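Local structure of 11S globulin (Wrightia tinctoria, 5WXU) at residues B[59-64]-B[258-263]; B[85-90]-B[176-181]. The protein probably serves as a hexameric seed storage protein and nutrient reservoir, and binds the plant hormone auxin (indole-3-acetic acid). One frame throughout, in Å; residues are numbered along the deposited sequence. Where two conformers were deposited one is given.

Interaction 1: residues B[59-64]-B[258-263]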
loop_
_atom_site.group_PDB
_atom_site.type_symbol
_atom_site.label_atom_id
_atom_site.label_comp_id
_atom_site.label_asym_id
_atom_site.label_seq_id
_atom_site.Cartn_x
_atom_site.Cartn_y
_atom_site.Cartn_z
ATOM N N GLN B 59 -20.339 18.984 36.255
ATOM C CA GLN B 59 -19.499 18.862 37.451
ATOM C C GLN B 59 -19.125 17.461 37.915
ATOM O O GLN B 59 -19.959 16.571 38.041
ATOM C CB GLN B 59 -20.219 19.520 38.652
ATOM C CG GLN B 59 -20.031 21.003 38.730
ATOM C CD GLN B 59 -18.576 21.391 38.954
ATOM O OE1 GLN B 59 -17.761 20.676 39.564
ATOM N NE2 GLN B 59 -18.236 22.508 38.410
ATOM N N HIS B 60 -17.883 17.266 38.253
ATOM C CA HIS B 60 -17.507 16.053 38.929
ATOM C C HIS B 60 -16.936 16.398 40.278
ATOM O O HIS B 60 -16.669 17.572 40.561
ATOM C CB HIS B 60 -16.452 15.259 38.057
ATOM C CG HIS B 60 -16.785 15.240 36.587
ATOM N ND1 HIS B 60 -17.807 14.477 36.067
ATOM C CD2 HIS B 60 -16.233 15.897 35.529
ATOM C CE1 HIS B 60 -17.909 14.708 34.767
ATOM N NE2 HIS B 60 -16.985 15.576 34.417
ATOM N N GLU B 61 -16.571 15.386 41.035
ATOM C CA GLU B 61 -15.912 15.620 42.286
ATOM C C GLU B 61 -14.598 16.350 42.115
ATOM O O GLU B 61 -14.304 17.288 42.858
ATOM C CB GLU B 61 -15.631 14.309 42.961
ATOM C CG GLU B 61 -14.802 14.453 44.200
ATOM C CD GLU B 61 -14.575 13.200 44.932
ATOM O OE1 GLU B 61 -13.736 12.372 44.519
ATOM O OE2 GLU B 61 -15.192 13.088 46.011
ATOM N N ALA B 62 -13.817 15.936 41.099
ATOM C CA ALA B 62 -12.464 16.356 40.920
ATOM C C ALA B 62 -12.198 17.103 39.602
ATOM O O ALA B 62 -11.060 17.128 39.108
ATOM C CB ALA B 62 -11.535 15.192 41.081
ATOM N N GLY B 63 -13.206 17.763 39.113
ATOM C CA GLY B 63 -13.075 18.602 37.951
ATOM C C GLY B 63 -14.410 18.800 37.318
ATOM O O GLY B 63 -15.418 18.522 37.954
ATOM N N TYR B 64 -14.411 19.248 36.071
ATOM C CA TYR B 64 -15.586 19.474 35.304
ATOM C C TYR B 64 -15.339 19.352 33.805
ATOM O O TYR B 64 -14.183 19.393 33.358
ATOM C CB TYR B 64 -16.200 20.844 35.557
ATOM C CG TYR B 64 -15.298 22.029 35.329
ATOM C CD1 TYR B 64 -14.526 22.565 36.354
ATOM C CD2 TYR B 64 -15.285 22.655 34.080
ATOM C CE1 TYR B 64 -13.687 23.677 36.113
ATOM C CE2 TYR B 64 -14.509 23.752 33.851
ATOM C CZ TYR B 64 -13.723 24.266 34.871
ATOM O OH TYR B 64 -12.965 25.376 34.598
ATOM N N MET B 258 -14.723 12.196 37.404
ATOM C CA MET B 258 -13.370 12.553 37.775
ATOM C C MET B 258 -13.344 12.486 39.301
ATOM O O MET B 258 -14.181 13.153 39.933
ATOM C CB MET B 258 -12.960 13.960 37.336
ATOM C CG MET B 258 -13.049 14.269 35.858
ATOM S SD MET B 258 -12.622 15.977 35.567
ATOM C CE MET B 258 -12.936 16.182 33.799
ATOM N N VAL B 259 -12.520 11.618 39.841
ATOM C CA VAL B 259 -12.455 11.380 41.303
ATOM C C VAL B 259 -11.126 11.794 41.914
ATOM O O VAL B 259 -10.028 11.665 41.321
ATOM C CB VAL B 259 -12.745 9.941 41.633
ATOM C CG1 VAL B 259 -14.092 9.541 41.046
ATOM C CG2 VAL B 259 -11.640 8.985 41.179
ATOM N N ARG B 260 -11.189 12.257 43.167
ATOM C CA ARG B 260 -10.009 12.652 43.882
ATOM C C ARG B 260 -9.285 11.485 44.428
ATOM O O ARG B 260 -9.873 10.646 45.060
ATOM C CB ARG B 260 -10.382 13.529 45.073
ATOM C CG ARG B 260 -9.135 13.955 45.861
ATOM C CD ARG B 260 -9.238 15.394 46.362
ATOM N NE ARG B 260 -9.191 16.333 45.238
ATOM C CZ ARG B 260 -10.217 17.049 44.758
ATOM N NH1 ARG B 260 -11.444 16.985 45.294
ATOM N NH2 ARG B 260 -10.007 17.853 43.712
ATOM N N VAL B 261 -7.989 11.430 44.223
ATOM C CA VAL B 261 -7.152 10.416 44.806
ATOM C C VAL B 261 -6.338 11.168 45.890
ATOM O O VAL B 261 -5.431 11.929 45.569
ATOM C CB VAL B 261 -6.219 9.801 43.753
ATOM C CG1 VAL B 261 -5.369 8.649 44.318
ATOM C CG2 VAL B 261 -7.042 9.378 42.542
ATOM N N ARG B 262 -6.655 10.930 47.163
ATOM C CA ARG B 262 -6.199 11.839 48.232
ATOM C C ARG B 262 -4.691 11.835 48.408
ATOM O O ARG B 262 -4.088 12.904 48.531
ATOM C CB ARG B 262 -6.923 11.550 49.586
ATOM C CG ARG B 262 -6.724 10.136 50.163
ATOM C CD ARG B 262 -7.363 9.909 51.542
ATOM N NE ARG B 262 -6.403 10.009 52.656
ATOM C CZ ARG B 262 -6.677 9.753 53.943
ATOM N NH1 ARG B 262 -7.895 9.375 54.327
ATOM N NH2 ARG B 262 -5.724 9.876 54.869
ATOM N N ASP B 263 -4.081 10.648 48.393
ATOM C CA ASP B 263 -2.656 10.502 48.661
ATOM C C ASP B 263 -1.856 10.340 47.379
ATOM O O ASP B 263 -0.705 9.941 47.428
ATOM C CB ASP B 263 -2.402 9.295 49.588
ATOM C CG ASP B 263 -3.208 9.385 50.900
ATOM O OD1 ASP B 263 -3.698 8.333 51.389
ATOM O OD2 ASP B 263 -3.403 10.531 51.391
HETATM O O HOH W 1 -12.825 10.336 45.773
#
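Arg260 N donates to Glu61 OE1 at 2.9 Å in an almost straight bond (177°). The carboxylate is met on its anti side. Glu61 reaches there because its CG stands anti to the backbone N (chi1 173°) and the chain then runs extended over Val259. A water lies near both Glu61 OE1 and Arg260 O and may link them, though it has more acceptors than protons to give. Ala62 N donates to Met258 O at 3.0 Å, from well above the carbonyl plane and with a bent N-H...O angle of 140°.

The Ala62 methyl lies over one face of the Arg260 guanidinium, whose NH2 pairs with Glu88, modelled too close for the bond's detail to be trusted. Met258 buries the largest share. Its extended side chain runs past the His60 ring, with CG 3.6 Å from His60 CD2, and SD lies 3.6 Å from Gly63 CA. A CB on Gly63 would press on the preceding carbonyl oxygen and collide with the sulfur. His60 NE2 is hydrogen-bonded to Ser65. With an alanine in place of His60, one flank of Met258 would probably lose its ring neighbour and Ser65 OG this partner.

The contact lays strand 258-260 against the turn between strands 56-60 and 63-67 of the N-terminal cupin region. Met258 continues onto His85 and Ile87 of strand 80-87 and Phe93 of strand 91-98. Val259 packs on Asn436 of a second subunit.

Interaction 2: residues B[85-90]-B[176-181]; sequences HVIENR and EKLVLL. With PO4 (phosphate ion), chain N.
His85 to Ile87 pair antiparallel with Leu178 to Leu180, the strand axes 4.8 Å apart, through hydrogen-bonded pairs His85-Leu180 and Ile87-Leu178 that flank the non-hydrogen-bonded pair Val86-Val179. His85 N donates to Leu180 O at 2.7 Å, and Leu178 N donates to Ile87 O at 3.0 Å at the other end of the ladder.

The side chains alternate between the two faces of the sheet. Ile87 shares one face with His85, Leu178 and Leu180. Its CD1 touches both leucines, 4.0 Å from Leu178 CD2 and 4.0 Å from Leu180 CD1. On the other face Val86 and Val179 lie side by side through their CG2 methyls. Val86 CG1 presses tightly on Lys177 CD at 3.5 Å. The lysine chain is extended beyond CG and runs on beside Glu88 CG.

The His85 ring presents its edge to a phosphate, probably from the crystallisation liquor, and NE2 donates to phosphate O4 at 3.0 Å. His168, Arg199, Ser96 and Asn98 also bind this ion, while His85 ND1 is hydrogen-bonded to Ser65. Apolar contacts thus back the backbone ladder on both faces. The Ile87 face also carries a polar, anion-accepting site inside the cupin barrel, and the nearby phosphate would probably stabilise a protonated His85.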
loop_
_atom_site.group_PDB
_atom_site.type_symbol
_atom_site.label_atom_id
_atom_site.label_comp_id
_atom_site.label_asym_id
_atom_site.label_seq_id
_atom_site.Cartn_x
_atom_site.Cartn_y
_atom_site.Cartn_z
ATOM N N HIS B 85 -12.058 19.403 29.166
ATOM C CA HIS B 85 -12.053 18.816 30.501
ATOM C C HIS B 85 -11.077 19.553 31.376
ATOM O O HIS B 85 -10.004 19.899 30.947
ATOM C CB HIS B 85 -11.678 17.341 30.475
ATOM C CG HIS B 85 -12.624 16.463 29.747
ATOM N ND1 HIS B 85 -13.908 16.155 30.190
ATOM C CD2 HIS B 85 -12.461 15.775 28.569
ATOM C CE1 HIS B 85 -14.475 15.315 29.333
ATOM N NE2 HIS B 85 -13.617 15.073 28.335
ATOM N N VAL B 86 -11.459 19.770 32.656
ATOM C CA VAL B 86 -10.628 20.493 33.554
ATOM C C VAL B 86 -10.509 19.586 34.751
ATOM O O VAL B 86 -11.525 19.271 35.360
ATOM C CB VAL B 86 -11.206 21.878 33.888
ATOM C CG1 VAL B 86 -10.354 22.524 34.982
ATOM C CG2 VAL B 86 -11.214 22.753 32.635
ATOM N N ILE B 87 -9.319 19.060 35.008
ATOM C CA ILE B 87 -9.110 18.038 36.007
ATOM C C ILE B 87 -8.320 18.689 37.139
ATOM O O ILE B 87 -7.198 19.058 36.945
ATOM C CB ILE B 87 -8.329 16.832 35.448
ATOM C CG1 ILE B 87 -9.065 16.190 34.217
ATOM C CG2 ILE B 87 -8.103 15.738 36.468
ATOM C CD1 ILE B 87 -8.178 15.268 33.404
ATOM N N GLU B 88 -8.888 18.706 38.332
ATOM C CA GLU B 88 -8.176 19.214 39.513
ATOM C C GLU B 88 -6.951 18.470 39.875
ATOM O O GLU B 88 -6.746 17.326 39.496
ATOM C CB GLU B 88 -9.112 19.208 40.729
ATOM C CG GLU B 88 -10.228 20.209 40.577
ATOM C CD GLU B 88 -11.302 20.090 41.677
ATOM O OE1 GLU B 88 -11.013 19.553 42.791
ATOM O OE2 GLU B 88 -12.463 20.516 41.417
ATOM N N ASN B 89 -6.133 19.073 40.730
ATOM C CA ASN B 89 -5.019 18.360 41.356
ATOM C C ASN B 89 -5.465 17.040 42.006
ATOM O O ASN B 89 -6.475 16.996 42.600
ATOM C CB ASN B 89 -4.358 19.263 42.437
ATOM C CG ASN B 89 -3.415 18.489 43.362
ATOM O OD1 ASN B 89 -3.788 18.171 44.525
ATOM N ND2 ASN B 89 -2.232 18.122 42.861
ATOM N N ARG B 90 -4.680 15.988 41.811
ATOM C CA ARG B 90 -4.936 14.630 42.222
ATOM C C ARG B 90 -6.264 14.050 41.694
ATOM O O ARG B 90 -6.734 13.045 42.205
ATOM C CB ARG B 90 -4.773 14.518 43.719
ATOM C CG ARG B 90 -3.323 14.701 44.153
ATOM C CD ARG B 90 -3.103 14.524 45.649
ATOM N NE ARG B 90 -1.671 14.644 45.926
ATOM C CZ ARG B 90 -1.085 14.398 47.096
ATOM N NH1 ARG B 90 -1.802 14.014 48.160
ATOM N NH2 ARG B 90 0.239 14.537 47.195
ATOM N N GLU B 176 -1.413 22.729 39.427
ATOM C CA GLU B 176 -2.345 23.440 38.548
ATOM C C GLU B 176 -3.278 22.459 37.818
ATOM O O GLU B 176 -2.936 21.286 37.674
ATOM C CB GLU B 176 -1.700 24.379 37.520
ATOM C CG GLU B 176 -0.943 23.717 36.381
ATOM C CD GLU B 176 0.490 23.248 36.671
ATOM O OE1 GLU B 176 1.186 23.079 35.618
ATOM O OE2 GLU B 176 0.945 23.002 37.853
ATOM N N LYS B 177 -4.417 22.980 37.419
ATOM C CA LYS B 177 -5.450 22.115 36.775
ATOM C C LYS B 177 -4.848 21.620 35.460
ATOM O O LYS B 177 -4.094 22.340 34.803
ATOM C CB LYS B 177 -6.721 22.906 36.508
ATOM C CG LYS B 177 -7.464 23.165 37.806
ATOM C CD LYS B 177 -8.694 24.022 37.655
ATOM C CE LYS B 177 -9.513 23.954 38.937
ATOM N NZ LYS B 177 -10.592 24.980 38.968
ATOM N N LEU B 178 -5.189 20.380 35.124
ATOM C CA LEU B 178 -4.871 19.782 33.819
ATOM C C LEU B 178 -6.029 20.057 32.910
ATOM O O LEU B 178 -7.143 19.689 33.236
ATOM C CB LEU B 178 -4.663 18.337 34.021
ATOM C CG LEU B 178 -4.403 17.460 32.776
ATOM C CD1 LEU B 178 -3.111 17.869 32.120
ATOM C CD2 LEU B 178 -4.300 16.006 33.184
ATOM N N VAL B 179 -5.827 20.731 31.773
ATOM C CA VAL B 179 -6.949 21.209 30.957
ATOM C C VAL B 179 -6.716 20.509 29.598
ATOM O O VAL B 179 -5.641 20.677 29.018
ATOM C CB VAL B 179 -6.969 22.727 30.780
ATOM C CG1 VAL B 179 -7.986 23.144 29.761
ATOM C CG2 VAL B 179 -7.222 23.387 32.145
ATOM N N LEU B 180 -7.681 19.661 29.261
ATOM C CA LEU B 180 -7.704 18.939 27.974
ATOM C C LEU B 180 -8.810 19.424 27.020
ATOM O O LEU B 180 -10.004 19.419 27.351
ATOM C CB LEU B 180 -7.867 17.459 28.258
ATOM C CG LEU B 180 -6.938 16.787 29.281
ATOM C CD1 LEU B 180 -7.365 15.351 29.449
ATOM C CD2 LEU B 180 -5.434 16.959 28.980
ATOM N N LEU B 181 -8.442 19.799 25.799
ATOM C CA LEU B 181 -9.374 20.152 24.785
ATOM C C LEU B 181 -9.410 18.918 23.846
ATOM O O LEU B 181 -8.391 18.616 23.259
ATOM C CB LEU B 181 -8.936 21.318 23.970
ATOM C CG LEU B 181 -9.961 21.681 22.872
ATOM C CD1 LEU B 181 -10.937 22.634 23.510
ATOM C CD2 LEU B 181 -9.342 22.211 21.597
HETATM P P PO4 N . -13.906 11.237 26.626
HETATM O O1 PO4 N . -14.848 9.971 26.951
HETATM O O2 PO4 N . -12.411 11.204 26.897
HETATM O O3 PO4 N . -13.779 11.324 25.100
HETATM O O4 PO4 N . -14.514 12.616 26.891
#

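Overall arrangement
From the N terminus, the chain first makes the turn between strands 56-60 and 63-67. It continues through strand 80-87, where interaction 2 begins. Residues 176-181 return to this strand and close a loop of 85 intervening residues, rich in strand and without helix. Interaction 1 closes later, when 258-263 comes back to 59-64 after 193 residues. The smaller loop therefore lies wholly within the larger one. Strands 63-67 and 80-87 are neighbours in one antiparallel sheet, so both contacts reach it. Strand 258-260 pairs with 91-98 in the other sheet. Interaction 1 thus links the two sheets of the N-terminal cupin, while interaction 2 joins neighbouring strands within one. Met258 SD also packs against Val86 O.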